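Local coordinates for protein 3-oxo-tetronate kinase (Cupriavidus necator, PDB 5DMH) that catalyses the ATP-dependent phosphorylation of 3-oxo-tetronate to 3-oxo-tetronate 4-phosphate, releasing ADP, at residues M174-L179 and S348-V353; D317-A322 and K354-E359. All coordinates share one frame; numbering follows the deposited sequence.

How the contacts relate
Contacts 1 and 2 lie on the same side of the chain's centre, about 13 Å apart between centres, and share helix 350-360, whose first turn serves contact 1 and whose later turns serve contact 2. Along the chain the order is 174-179, 317-322, 348-353, 354-359, so the two pairings interleave. Contact 1 joins the sugar-binding N-terminal domain to the nucleotide-binding C-terminal domain, while contact 2 stays within the latter. They meet where Pro178 O probably accepts a hydrogen bond from Gln357 NE2, at 2.8 Å. Both touch ADP: contact 1 from the phosphate to the adenine, contact 2 at the adenine alone.

Contact 1: residues M174-L179 and S348-V353; sequences MEHHPL and SSPDEV. With ADP (adenosine-5'-diphosphate), chain C.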
loop_
_atom_site.group_PDB
_atom_site.type_symbol
_atom_site.label_atom_id
_atom_site.label_comp_id
_atom_site.label_asym_id
_atom_site.label_seq_id
_atom_site.Cartn_x
_atom_site.Cartn_y
_atom_site.Cartn_z
HETATM N N MSE A 174 8.006 11.870 -7.827
HETATM C CA MSE A 174 8.250 11.405 -6.454
HETATM C C MSE A 174 9.296 12.257 -5.734
HETATM O O MSE A 174 9.355 12.279 -4.513
HETATM C CB MSE A 174 8.654 9.922 -6.415
HETATM C CG MSE A 174 7.480 8.990 -6.583
HETATM SE SE MSE A 174 6.082 9.260 -5.212
HETATM C CE MSE A 174 7.112 8.762 -3.662
ATOM N N GLU A 175 10.076 13.004 -6.497
ATOM C CA GLU A 175 11.028 13.915 -5.887
ATOM C C GLU A 175 10.287 15.016 -5.154
ATOM O O GLU A 175 10.902 15.741 -4.378
ATOM C CB GLU A 175 12.007 14.485 -6.937
ATOM C CG GLU A 175 11.416 15.426 -7.914
ATOM C CD GLU A 175 10.783 14.776 -9.133
ATOM O OE1 GLU A 175 10.369 13.590 -9.090
ATOM O OE2 GLU A 175 10.683 15.502 -10.162
ATOM N N HIS A 176 8.979 15.152 -5.416
ATOM C CA HIS A 176 8.144 16.134 -4.731
ATOM C C HIS A 176 7.120 15.533 -3.758
ATOM O O HIS A 176 6.197 16.230 -3.324
ATOM C CB HIS A 176 7.397 16.987 -5.753
ATOM C CG HIS A 176 8.314 17.776 -6.628
ATOM N ND1 HIS A 176 8.273 17.718 -8.002
ATOM C CD2 HIS A 176 9.317 18.634 -6.316
ATOM C CE1 HIS A 176 9.208 18.506 -8.502
ATOM N NE2 HIS A 176 9.854 19.076 -7.498
ATOM N N HIS A 177 7.257 14.268 -3.405
ATOM C CA HIS A 177 6.321 13.702 -2.408
ATOM C C HIS A 177 6.372 14.524 -1.110
ATOM O O HIS A 177 7.437 14.883 -0.646
ATOM C CB HIS A 177 6.620 12.231 -2.139
ATOM C CG HIS A 177 5.534 11.526 -1.391
ATOM N ND1 HIS A 177 5.431 11.589 -0.017
ATOM C CD2 HIS A 177 4.476 10.785 -1.802
ATOM C CE1 HIS A 177 4.384 10.904 0.383
ATOM N NE2 HIS A 177 3.782 10.404 -0.680
ATOM N N PRO A 178 5.209 14.820 -0.501
ATOM C CA PRO A 178 5.216 15.706 0.684
ATOM C C PRO A 178 5.992 15.192 1.903
ATOM O O PRO A 178 6.565 15.998 2.659
ATOM C CB PRO A 178 3.730 15.820 1.070
ATOM C CG PRO A 178 2.961 15.241 -0.067
ATOM C CD PRO A 178 3.862 14.353 -0.859
ATOM N N LEU A 179 5.968 13.880 2.091
ATOM C CA LEU A 179 6.576 13.212 3.242
ATOM C C LEU A 179 7.905 12.499 2.999
ATOM O O LEU A 179 8.789 12.552 3.861
ATOM C CB LEU A 179 5.599 12.169 3.766
ATOM C CG LEU A 179 4.570 12.549 4.826
ATOM C CD1 LEU A 179 4.165 13.978 4.787
ATOM C CD2 LEU A 179 3.365 11.596 4.773
ATOM N N SER A 348 -3.138 19.357 -3.464
ATOM C CA SER A 348 -2.562 20.652 -3.848
ATOM C C SER A 348 -1.291 20.461 -4.698
ATOM O O SER A 348 -0.715 19.381 -4.711
ATOM C CB SER A 348 -2.149 21.453 -2.609
ATOM O OG SER A 348 -3.244 21.717 -1.743
ATOM N N SER A 349 -0.826 21.534 -5.337
ATOM C CA SER A 349 0.411 21.472 -6.105
ATOM C C SER A 349 1.620 21.385 -5.176
ATOM O O SER A 349 1.536 21.755 -4.023
ATOM C CB SER A 349 0.561 22.688 -6.996
ATOM O OG SER A 349 0.766 23.870 -6.244
ATOM N N PRO A 350 2.768 20.952 -5.701
ATOM C CA PRO A 350 3.991 20.869 -4.887
ATOM C C PRO A 350 4.397 22.216 -4.284
ATOM O O PRO A 350 4.846 22.313 -3.132
ATOM C CB PRO A 350 5.028 20.346 -5.889
ATOM C CG PRO A 350 4.186 19.515 -6.842
ATOM C CD PRO A 350 2.934 20.325 -7.021
ATOM N N ASP A 351 4.228 23.286 -5.045
ATOM C CA ASP A 351 4.548 24.607 -4.526
ATOM C C ASP A 351 3.627 24.973 -3.343
ATOM O O ASP A 351 4.077 25.571 -2.347
ATOM C CB ASP A 351 4.450 25.684 -5.618
ATOM C CG ASP A 351 5.602 25.633 -6.628
ATOM O OD1 ASP A 351 6.683 25.096 -6.321
ATOM O OD2 ASP A 351 5.427 26.176 -7.737
ATOM N N GLU A 352 2.343 24.629 -3.445
ATOM C CA GLU A 352 1.394 24.944 -2.371
ATOM C C GLU A 352 1.694 24.132 -1.119
ATOM O O GLU A 352 1.630 24.649 0.001
ATOM C CB GLU A 352 -0.042 24.677 -2.823
ATOM C CG GLU A 352 -0.509 25.614 -3.959
ATOM C CD GLU A 352 -1.790 25.161 -4.673
ATOM O OE1 GLU A 352 -2.170 23.981 -4.573
ATOM O OE2 GLU A 352 -2.413 25.993 -5.382
ATOM N N VAL A 353 1.993 22.855 -1.310
ATOM C CA VAL A 353 2.376 21.989 -0.197
ATOM C C VAL A 353 3.620 22.547 0.493
ATOM O O VAL A 353 3.670 22.648 1.733
ATOM C CB VAL A 353 2.621 20.561 -0.684
ATOM C CG1 VAL A 353 3.251 19.709 0.407
ATOM C CG2 VAL A 353 1.313 19.941 -1.150
HETATM P PB ADP C . 0.270 9.082 -1.228
HETATM O O1B ADP C . -0.518 7.785 -1.380
HETATM O O2B ADP C . 0.117 9.968 -2.452
HETATM O O3B ADP C . 1.711 8.870 -0.788
HETATM P PA ADP C . -0.508 9.835 1.492
HETATM O O1A ADP C . -1.879 10.097 1.976
HETATM O O2A ADP C . 0.246 8.611 1.884
HETATM O O3A ADP C . -0.536 9.976 -0.130
HETATM O "O5'" ADP C . 0.485 11.022 1.917
HETATM C "C5'" ADP C . 0.202 12.381 1.618
HETATM C "C4'" ADP C . 0.603 13.239 2.814
HETATM O "O4'" ADP C . 0.664 14.600 2.421
HETATM C "C3'" ADP C . -0.419 13.150 3.941
HETATM O "O3'" ADP C . 0.223 13.212 5.229
HETATM C "C2'" ADP C . -1.254 14.368 3.703
HETATM O "O2'" ADP C . -2.015 14.740 4.833
HETATM C "C1'" ADP C . -0.192 15.351 3.273
HETATM N N9 ADP C . -0.802 16.468 2.560
HETATM C C8 ADP C . -1.801 16.410 1.646
HETATM N N7 ADP C . -2.135 17.638 1.223
HETATM C C5 ADP C . -1.329 18.499 1.888
HETATM C C6 ADP C . -1.182 19.954 1.925
HETATM N N6 ADP C . -1.968 20.686 1.111
HETATM N N1 ADP C . -0.233 20.474 2.728
HETATM C C2 ADP C . 0.555 19.707 3.509
HETATM N N3 ADP C . 0.472 18.357 3.555
HETATM C C4 ADP C . -0.457 17.727 2.776
HETATM O O HOH W 1 5.924 19.570 -2.338
#
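Pro178 and Val353 meet through Pro178 CB and Val353 CG1, 4.0 Å apart, in a small apolar contact beside the nucleotide. From Val353 CB the two methyls part over one face of the adenine: CG1, anti to the backbone N (chi1 170°), takes Pro178 and stands over ADP C2, whereas CG2 stands over ADP C6, 4.0 Å away, and close to N6. Pro178 CB also reaches the ribose, and its CG comes to 3.4 Å from ADP O4'. A second, more exposed touch joins His176 CB to Pro350 CB at 4.1 Å, and a water donates to Pro350 O and, weakly, to His176 O, bridging the backbones. The contact joins the sugar-binding and nucleotide-binding domains of this four-carbon acid sugar kinase, with ADP between them. On the sugar-domain side, His177 NE2 gives a nearly straight bond (174°) to ADP O3B, 2.6 Å away in the ring plane. ND1 accepts from Leu179 N, tilted 27° out of that plane, and from Thr180 N; bonds at both ring nitrogens hold the imidazole's rotation. Pro178 CD lies over one ring face, toward its rim. On the nucleotide-domain side, Ser349 and Glu352 form a capping box starting helix 350-360: Ser349 N reaches Glu352 OE1 at 2.9 Å, the return bond from Glu352 N to Ser349 OG is weak, and Arg315 makes a salt bridge to OE1.

Contact 2: residues D317-A322 and K354-E359; sequences DPLALA and KAVQAE. With ADP (adenosine-5'-diphosphate), chain C.
Apolar contacts carry the meeting of Pro318 and Val356, with Pro318 CB and Val356 CG1 3.6 Å apart. A chi1 of 167° swings this methyl away from the backbone N and onto the proline; the other methyl, CG2, comes near Pro318 CG. Leu319 adds its CD2, more loosely, 4.4 Å from Val356 CG1. The same CD2 touches the aliphatic part of Glu359, 4.1 Å from its CG, where the two side chains cross at about a right angle. Glu359 bends at chi2, so its carboxylate turns aside after CG has made the contact.

Hydrogen bonds do not cross between the two segments; the polar bonds here organise the helix start. Asp317 is the N-cap of helix 318-322: its OD1 accepts from Leu319 N at 2.9 Å, the donor lying 54° out of the carboxylate plane. This capping bond ties down the turn that presents Pro318 and Leu319.

Contacts with the nucleotide come from the two central side chains. Val356 meets the adenine at its N1 edge, CG1 lying 3.7 Å from ADP N1. Pro318 CG, also 3.7 Å from ADP N1, stands over one face at the N1/N6 rim, the face opposite to that taken by Val353. Val369 and Ala365 of helix 362-382 pack on Pro318 and Val356 respectively. The axes of 318-322 and 354-359 run at 22° to each other but 10.7 Å apart, two nearly parallel helical segments whose side chains bridge the gap and form the apolar wall around the N1/N6 end of the adenine pocket in the nucleotide-binding domain.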
loop_
_atom_site.group_PDB
_atom_site.type_symbol
_atom_site.label_atom_id
_atom_site.label_comp_id
_atom_site.label_asym_id
_atom_site.label_seq_id
_atom_site.Cartn_x
_atom_site.Cartn_y
_atom_site.Cartn_z
ATOM N N ASP A 317 -7.961 23.632 3.856
ATOM C CA ASP A 317 -6.761 24.464 3.977
ATOM C C ASP A 317 -6.028 24.104 5.259
ATOM O O ASP A 317 -6.509 24.410 6.340
ATOM C CB ASP A 317 -7.163 25.931 4.041
ATOM C CG ASP A 317 -5.975 26.879 4.167
ATOM O OD1 ASP A 317 -4.822 26.416 4.299
ATOM O OD2 ASP A 317 -6.219 28.110 4.140
ATOM N N PRO A 318 -4.850 23.477 5.145
ATOM C CA PRO A 318 -4.120 23.070 6.357
ATOM C C PRO A 318 -3.871 24.242 7.311
ATOM O O PRO A 318 -3.793 24.073 8.526
ATOM C CB PRO A 318 -2.804 22.535 5.805
ATOM C CG PRO A 318 -3.137 22.087 4.408
ATOM C CD PRO A 318 -4.107 23.134 3.928
ATOM N N LEU A 319 -3.740 25.441 6.765
ATOM C CA LEU A 319 -3.465 26.599 7.618
ATOM C C LEU A 319 -4.672 26.938 8.482
ATOM O O LEU A 319 -4.516 27.402 9.613
ATOM C CB LEU A 319 -3.027 27.801 6.786
ATOM C CG LEU A 319 -1.806 27.618 5.876
ATOM C CD1 LEU A 319 -1.508 28.944 5.188
ATOM C CD2 LEU A 319 -0.626 27.145 6.661
ATOM N N ALA A 320 -5.874 26.700 7.960
ATOM C CA ALA A 320 -7.112 26.860 8.743
ATOM C C ALA A 320 -7.221 25.814 9.851
ATOM O O ALA A 320 -7.645 26.129 10.975
ATOM C CB ALA A 320 -8.333 26.792 7.840
ATOM N N LEU A 321 -6.820 24.579 9.549
ATOM C CA LEU A 321 -6.748 23.527 10.563
ATOM C C LEU A 321 -5.833 23.921 11.722
ATOM O O LEU A 321 -6.210 23.790 12.886
ATOM C CB LEU A 321 -6.274 22.189 9.945
ATOM C CG LEU A 321 -7.243 21.542 8.953
ATOM C CD1 LEU A 321 -6.624 20.334 8.277
ATOM C CD2 LEU A 321 -8.578 21.160 9.605
ATOM N N ALA A 322 -4.642 24.424 11.400
ATOM C CA ALA A 322 -3.676 24.840 12.412
ATOM C C ALA A 322 -4.183 26.017 13.243
ATOM O O ALA A 322 -3.867 26.092 14.417
ATOM C CB ALA A 322 -2.318 25.174 11.762
ATOM N N LYS A 354 4.624 22.911 -0.296
ATOM C CA LYS A 354 5.860 23.448 0.255
ATOM C C LYS A 354 5.589 24.695 1.082
ATOM O O LYS A 354 6.208 24.885 2.151
ATOM C CB LYS A 354 6.883 23.744 -0.840
ATOM C CG LYS A 354 7.690 22.544 -1.265
ATOM C CD LYS A 354 8.810 22.228 -0.269
ATOM C CE LYS A 354 9.649 21.040 -0.728
ATOM N NZ LYS A 354 10.505 20.474 0.368
ATOM N N ALA A 355 4.659 25.537 0.628
ATOM C CA ALA A 355 4.329 26.749 1.379
ATOM C C ALA A 355 3.689 26.421 2.736
ATOM O O ALA A 355 3.993 27.043 3.741
ATOM C CB ALA A 355 3.392 27.681 0.547
ATOM N N VAL A 356 2.777 25.462 2.748
ATOM C CA VAL A 356 2.118 25.049 3.970
ATOM C C VAL A 356 3.175 24.482 4.932
ATOM O O VAL A 356 3.201 24.778 6.116
ATOM C CB VAL A 356 1.052 23.960 3.667
ATOM C CG1 VAL A 356 0.577 23.301 4.965
ATOM C CG2 VAL A 356 -0.122 24.532 2.864
ATOM N N GLN A 357 4.058 23.655 4.400
ATOM C CA GLN A 357 5.042 22.987 5.223
ATOM C C GLN A 357 6.041 23.958 5.833
ATOM O O GLN A 357 6.433 23.773 6.988
ATOM C CB GLN A 357 5.759 21.899 4.427
ATOM C CG GLN A 357 4.861 20.719 4.026
ATOM C CD GLN A 357 5.635 19.704 3.199
ATOM O OE1 GLN A 357 6.574 20.079 2.481
ATOM N NE2 GLN A 357 5.258 18.441 3.276
ATOM N N ALA A 358 6.460 24.973 5.076
ATOM C CA ALA A 358 7.367 26.000 5.599
ATOM C C ALA A 358 6.752 26.692 6.808
ATOM O O ALA A 358 7.455 27.085 7.732
ATOM C CB ALA A 358 7.720 27.038 4.516
ATOM N N GLU A 359 5.437 26.837 6.805
ATOM C CA GLU A 359 4.758 27.526 7.898
ATOM C C GLU A 359 4.496 26.597 9.093
ATOM O O GLU A 359 4.687 27.006 10.231
ATOM C CB GLU A 359 3.451 28.139 7.399
ATOM C CG GLU A 359 2.617 28.807 8.470
ATOM C CD GLU A 359 3.058 30.231 8.771
ATOM O OE1 GLU A 359 4.259 30.548 8.620
ATOM O OE2 GLU A 359 2.190 31.041 9.161
HETATM P PB ADP C . 0.270 9.082 -1.228
HETATM O O1B ADP C . -0.518 7.785 -1.380
HETATM O O2B ADP C . 0.117 9.968 -2.452
HETATM O O3B ADP C . 1.711 8.870 -0.788
HETATM P PA ADP C . -0.508 9.835 1.492
HETATM O O1A ADP C . -1.879 10.097 1.976
HETATM O O2A ADP C . 0.246 8.611 1.884
HETATM O O3A ADP C . -0.536 9.976 -0.130
HETATM O "O5'" ADP C . 0.485 11.022 1.917
HETATM C "C5'" ADP C . 0.202 12.381 1.618
HETATM C "C4'" ADP C . 0.603 13.239 2.814
HETATM O "O4'" ADP C . 0.664 14.600 2.421
HETATM C "C3'" ADP C . -0.419 13.150 3.941
HETATM O "O3'" ADP C . 0.223 13.212 5.229
HETATM C "C2'" ADP C . -1.254 14.368 3.703
HETATM O "O2'" ADP C . -2.015 14.740 4.833
HETATM C "C1'" ADP C . -0.192 15.351 3.273
HETATM N N9 ADP C . -0.802 16.468 2.560
HETATM C C8 ADP C . -1.801 16.410 1.646
HETATM N N7 ADP C . -2.135 17.638 1.223
HETATM C C5 ADP C . -1.329 18.499 1.888
HETATM C C6 ADP C . -1.182 19.954 1.925
HETATM N N6 ADP C . -1.968 20.686 1.111
HETATM N N1 ADP C . -0.233 20.474 2.728
HETATM C C2 ADP C . 0.555 19.707 3.509
HETATM N N3 ADP C . 0.472 18.357 3.555
HETATM C C4 ADP C . -0.457 17.727 2.776
#